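Local coordinates for general secretion pathway protein F (Vibrio cholerae, PDB 3C1Q), which is probably required, as part of the inner membrane complex of the type II secretion system, for energy-dependent export of toxins and proteases, here represented by its first cytoplasmic domain, at residues T23-G28 / E32-A37; T63-L68 / A85-G90. One frame throughout, in Å; residues are numbered along the deposited sequence.

Interaction 1 (T23-G28 / E32-A37)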
# COMPACT_ATOMS: atom_id res chain seq x y z
N THR B 23 -2.62 -2.76 -5.88
CA THR B 23 -3.76 -2.88 -4.99
C THR B 23 -5.04 -2.39 -5.65
O THR B 23 -6.10 -3.03 -5.57
CB THR B 23 -3.48 -2.12 -3.67
OG1 THR B 23 -2.31 -2.70 -3.05
CG2 THR B 23 -4.64 -2.22 -2.72
N LEU B 24 -4.93 -1.26 -6.31
CA LEU B 24 -6.08 -0.67 -6.99
C LEU B 24 -6.50 -1.50 -8.21
O LEU B 24 -7.67 -1.82 -8.36
CB LEU B 24 -5.75 0.77 -7.38
CG LEU B 24 -5.54 1.73 -6.19
CD1 LEU B 24 -4.90 3.05 -6.66
CD2 LEU B 24 -6.82 2.00 -5.44
N VAL B 25 -5.55 -1.88 -9.05
CA VAL B 25 -5.86 -2.66 -10.23
C VAL B 25 -6.53 -3.99 -9.88
O VAL B 25 -7.47 -4.42 -10.56
CB VAL B 25 -4.61 -2.85 -11.10
CG1 VAL B 25 -4.88 -3.91 -12.16
CG2 VAL B 25 -4.20 -1.52 -11.73
N GLN B 26 -6.04 -4.65 -8.83
CA GLN B 26 -6.60 -5.94 -8.43
C GLN B 26 -8.00 -5.84 -7.85
O GLN B 26 -8.72 -6.84 -7.82
CB GLN B 26 -5.66 -6.66 -7.47
CG GLN B 26 -4.51 -7.32 -8.20
CD GLN B 26 -3.49 -7.86 -7.27
OE1 GLN B 26 -3.39 -9.08 -7.07
NE2 GLN B 26 -2.72 -6.97 -6.67
N SER B 27 -8.39 -4.64 -7.43
CA SER B 27 -9.76 -4.40 -6.96
C SER B 27 -10.78 -4.29 -8.09
O SER B 27 -11.99 -4.28 -7.83
CB SER B 27 -9.81 -3.12 -6.13
OG SER B 27 -9.74 -1.97 -6.97
N GLY B 28 -10.29 -4.20 -9.32
CA GLY B 28 -11.14 -4.13 -10.50
C GLY B 28 -11.32 -2.72 -11.03
O GLY B 28 -12.02 -2.49 -12.02
N GLU B 32 -6.88 3.77 -15.67
CA GLU B 32 -6.73 5.24 -15.62
C GLU B 32 -7.14 5.79 -14.26
O GLU B 32 -6.53 6.74 -13.76
CB GLU B 32 -7.48 5.93 -16.77
CG GLU B 32 -8.99 5.85 -16.72
CD GLU B 32 -9.65 7.01 -15.97
OE1 GLU B 32 -8.94 7.83 -15.31
OE2 GLU B 32 -10.90 7.12 -16.03
N GLU B 33 -8.18 5.19 -13.67
CA GLU B 33 -8.68 5.64 -12.36
C GLU B 33 -7.66 5.28 -11.29
O GLU B 33 -7.40 6.06 -10.34
CB GLU B 33 -10.05 5.00 -12.03
CG GLU B 33 -11.25 5.47 -12.87
CD GLU B 33 -12.60 4.76 -12.52
OE1 GLU B 33 -12.82 4.26 -11.38
OE2 GLU B 33 -13.47 4.71 -13.42
N CYS B 34 -7.08 4.09 -11.41
CA CYS B 34 -6.00 3.68 -10.50
C CYS B 34 -4.83 4.66 -10.53
O CYS B 34 -4.32 5.07 -9.48
CB CYS B 34 -5.48 2.28 -10.85
SG CYS B 34 -6.71 0.97 -10.71
N LEU B 35 -4.38 5.01 -11.73
CA LEU B 35 -3.26 5.95 -11.89
C LEU B 35 -3.58 7.33 -11.31
O LEU B 35 -2.72 7.95 -10.69
CB LEU B 35 -2.86 6.06 -13.35
CG LEU B 35 -2.13 4.85 -13.93
CD1 LEU B 35 -2.16 4.86 -15.46
CD2 LEU B 35 -0.67 4.78 -13.44
N ARG B 36 -4.81 7.80 -11.50
CA ARG B 36 -5.24 9.06 -10.89
C ARG B 36 -5.09 9.02 -9.36
O ARG B 36 -4.54 9.95 -8.78
CB ARG B 36 -6.69 9.37 -11.25
CG ARG B 36 -7.16 10.74 -10.72
CD ARG B 36 -8.66 10.88 -10.73
NE ARG B 36 -9.19 11.29 -12.02
CZ ARG B 36 -9.56 12.53 -12.35
NH1 ARG B 36 -9.45 13.55 -11.49
NH2 ARG B 36 -10.05 12.78 -13.56
N ALA B 37 -5.59 7.97 -8.73
CA ALA B 37 -5.49 7.81 -7.29
C ALA B 37 -4.05 7.81 -6.81
O ALA B 37 -3.72 8.52 -5.84
CB ALA B 37 -6.22 6.51 -6.84

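Interaction 2 (T63-L68 / A85-G90)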
# COMPACT_ATOMS: atom_id res chain seq x y z
N THR B 63 -0.42 2.15 -24.19
CA THR B 63 -0.37 1.14 -23.13
C THR B 63 0.41 1.66 -21.92
O THR B 63 1.15 2.65 -21.99
CB THR B 63 0.28 -0.15 -23.61
OG1 THR B 63 1.55 0.17 -24.19
CG2 THR B 63 -0.60 -0.88 -24.61
N LEU B 64 0.20 1.03 -20.78
CA LEU B 64 0.96 1.37 -19.61
C LEU B 64 2.45 1.14 -19.86
O LEU B 64 3.27 2.02 -19.59
CB LEU B 64 0.49 0.58 -18.40
CG LEU B 64 1.22 0.89 -17.09
CD1 LEU B 64 1.14 2.36 -16.70
CD2 LEU B 64 0.69 -0.00 -15.94
N SER B 65 2.79 -0.03 -20.38
CA SER B 65 4.20 -0.36 -20.69
C SER B 65 4.85 0.67 -21.62
O SER B 65 6.00 1.07 -21.41
CB SER B 65 4.32 -1.77 -21.28
OG SER B 65 3.52 -1.94 -22.43
N ASP B 66 4.13 1.11 -22.65
CA ASP B 66 4.70 2.07 -23.59
C ASP B 66 4.90 3.42 -22.88
O ASP B 66 5.96 4.06 -23.01
CB ASP B 66 3.79 2.21 -24.82
CG ASP B 66 4.40 3.03 -25.93
OD1 ASP B 66 5.63 2.95 -26.11
OD2 ASP B 66 3.64 3.72 -26.63
N SER B 67 3.90 3.83 -22.11
CA SER B 67 3.94 5.09 -21.35
C SER B 67 5.11 5.12 -20.34
O SER B 67 5.83 6.11 -20.25
CB SER B 67 2.62 5.33 -20.63
OG SER B 67 1.53 5.41 -21.55
N LEU B 68 5.33 4.01 -19.64
CA LEU B 68 6.42 3.94 -18.64
C LEU B 68 7.79 4.11 -19.28
O LEU B 68 8.76 4.43 -18.58
CB LEU B 68 6.38 2.62 -17.88
CG LEU B 68 5.12 2.34 -17.06
CD1 LEU B 68 5.26 0.98 -16.36
CD2 LEU B 68 4.82 3.45 -16.06
N ALA B 85 4.04 -7.83 -20.83
CA ALA B 85 3.54 -9.22 -20.85
C ALA B 85 2.15 -9.31 -20.25
O ALA B 85 1.29 -9.98 -20.79
CB ALA B 85 4.53 -10.19 -20.13
N GLY B 86 1.93 -8.63 -19.12
CA GLY B 86 0.60 -8.59 -18.49
C GLY B 86 -0.48 -7.96 -19.36
O GLY B 86 -1.59 -8.50 -19.49
N GLU B 87 -0.18 -6.81 -19.96
CA GLU B 87 -1.16 -6.13 -20.80
C GLU B 87 -1.49 -7.01 -22.01
O GLU B 87 -2.65 -7.19 -22.33
CB GLU B 87 -0.65 -4.76 -21.26
CG GLU B 87 -0.54 -3.78 -20.14
CD GLU B 87 -0.09 -2.42 -20.59
OE1 GLU B 87 1.09 -2.27 -20.96
OE2 GLU B 87 -0.94 -1.49 -20.58
N LYS B 88 -0.48 -7.56 -22.65
CA LYS B 88 -0.70 -8.40 -23.83
C LYS B 88 -1.59 -9.63 -23.52
O LYS B 88 -2.48 -9.98 -24.31
CB LYS B 88 0.64 -8.85 -24.42
CG LYS B 88 0.51 -9.63 -25.73
CD LYS B 88 1.87 -9.90 -26.35
CE LYS B 88 1.73 -10.49 -27.74
NZ LYS B 88 2.91 -11.34 -28.13
N SER B 89 -1.36 -10.24 -22.36
CA SER B 89 -2.02 -11.50 -21.96
C SER B 89 -3.36 -11.31 -21.25
O SER B 89 -4.10 -12.27 -21.05
CB SER B 89 -1.09 -12.28 -21.04
OG SER B 89 -0.88 -11.55 -19.85
N GLY B 90 -3.67 -10.08 -20.85
CA GLY B 90 -4.87 -9.81 -20.06
C GLY B 90 -4.69 -10.18 -18.60
O GLY B 90 -5.65 -10.51 -17.91

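Interaction 1 (T23-G28 / E32-A37)
Leu24 and Cys34 bring helix 11-26 and helix 31-40 together, their CA atoms 5.6 Å apart. The two belong to an all-helical cytoplasmic domain and form a helical hairpin, the first arm of which ends in a Schellman motif at Gly28, with positive phi (99°). No hydrogen bond joins the segments; the contact is apolar packing. Cys34 is its central side chain, the thiol entering between Leu24 and Val25. Its SG lies 3.5 Å from Leu24 CB and 3.7 Å from Val25 CG2. With chi1 at 168°, Val25 sets CG1 opposite its own N and leaves CG2 beside that N, on the flank where the sulfur arrives. One turn further along the second helix, Ala37 CB receives the tip of Leu24, CD1 standing 3.7 Å away. Leu24, Cys34 and Ala37 are all buried. Beyond the hairpin, Val25 also rests on Leu96 of helix 92-121, while Leu24 packs on Leu24 of the second subunit, so the contact borders the dimer interface. Besides meeting Ala37, the same Leu24 CD1 lies against the backbone of the second helix, 3.5 Å from Cys34 O.

Interaction 2 (T63-L68 / A85-G90)
The N-terminus of helix 64-68 is capped by its own Thr63 and further hydrogen-bonded by the carboxylate of Glu87, which reaches across from the last turn of helix 77-89. Thr63 occupies the N-cap position, and its OG1 accepts from Asp66 N at 3.1 Å. Glu87 serves the two amides between. Its OE2 takes Leu64 N at 2.8 Å on the syn lone pair, the side of the other oxygen. The N-H...O angle there is 150°. OE1 takes Ser65 N at 2.9 Å, and this bond is straighter, at 166°. It arrives on the syn side but 32° out of the carboxylate plane. A third donor, Ser65 OG, meets OE1 at 2.9 Å, nearly in line with the C-O bond; the first torsion of Ser65 sets this hydroxyl between its own backbone N and carbonyl carbon, close to the amide that shares the acceptor. Glu87 can span the gap because its chain runs extended beyond CG, bridging backbones whose nearest CA atoms, those of Thr63 and Glu87, are 7.7 Å apart. Carbon atoms close in around the carboxylate: Leu64 CB is 3.3 Å from OE2, and Thr63 CB lies 3.5 Å from OE1. Apart from these bonds, Leu64 and Ser65 both touch Val83 of helix 77-89, and Leu64 also packs on Val54 of helix 45-59. Three hydrogen bonds shared between the two oxygens fix the rotation of the carboxylate. They place its presumed negative charge at the positive end of the helix dipole, an arrangement that would be expected to stabilise the ionised form of Glu87.

Overall arrangement
Interaction 1 and interaction 2 are successive along the chain and join different pairs of helices: 11-26 with 31-40, then 64-68 with 77-89. Their centres are 15 Å apart, and their nearest atoms, about 4 Å apart, do not touch. Interaction 1 is largely buried beside the second subunit and relies on apolar packing. Interaction 2 is only partly buried, has no contact with the other chain of the assembly, and relies on hydrogen bonds to one carboxylate. The summed buried areas, 185 and 138 Å², differ less than the chemistry: only in interaction 2 does the start of a helix itself supply donors, the amides of Leu64 and Ser65.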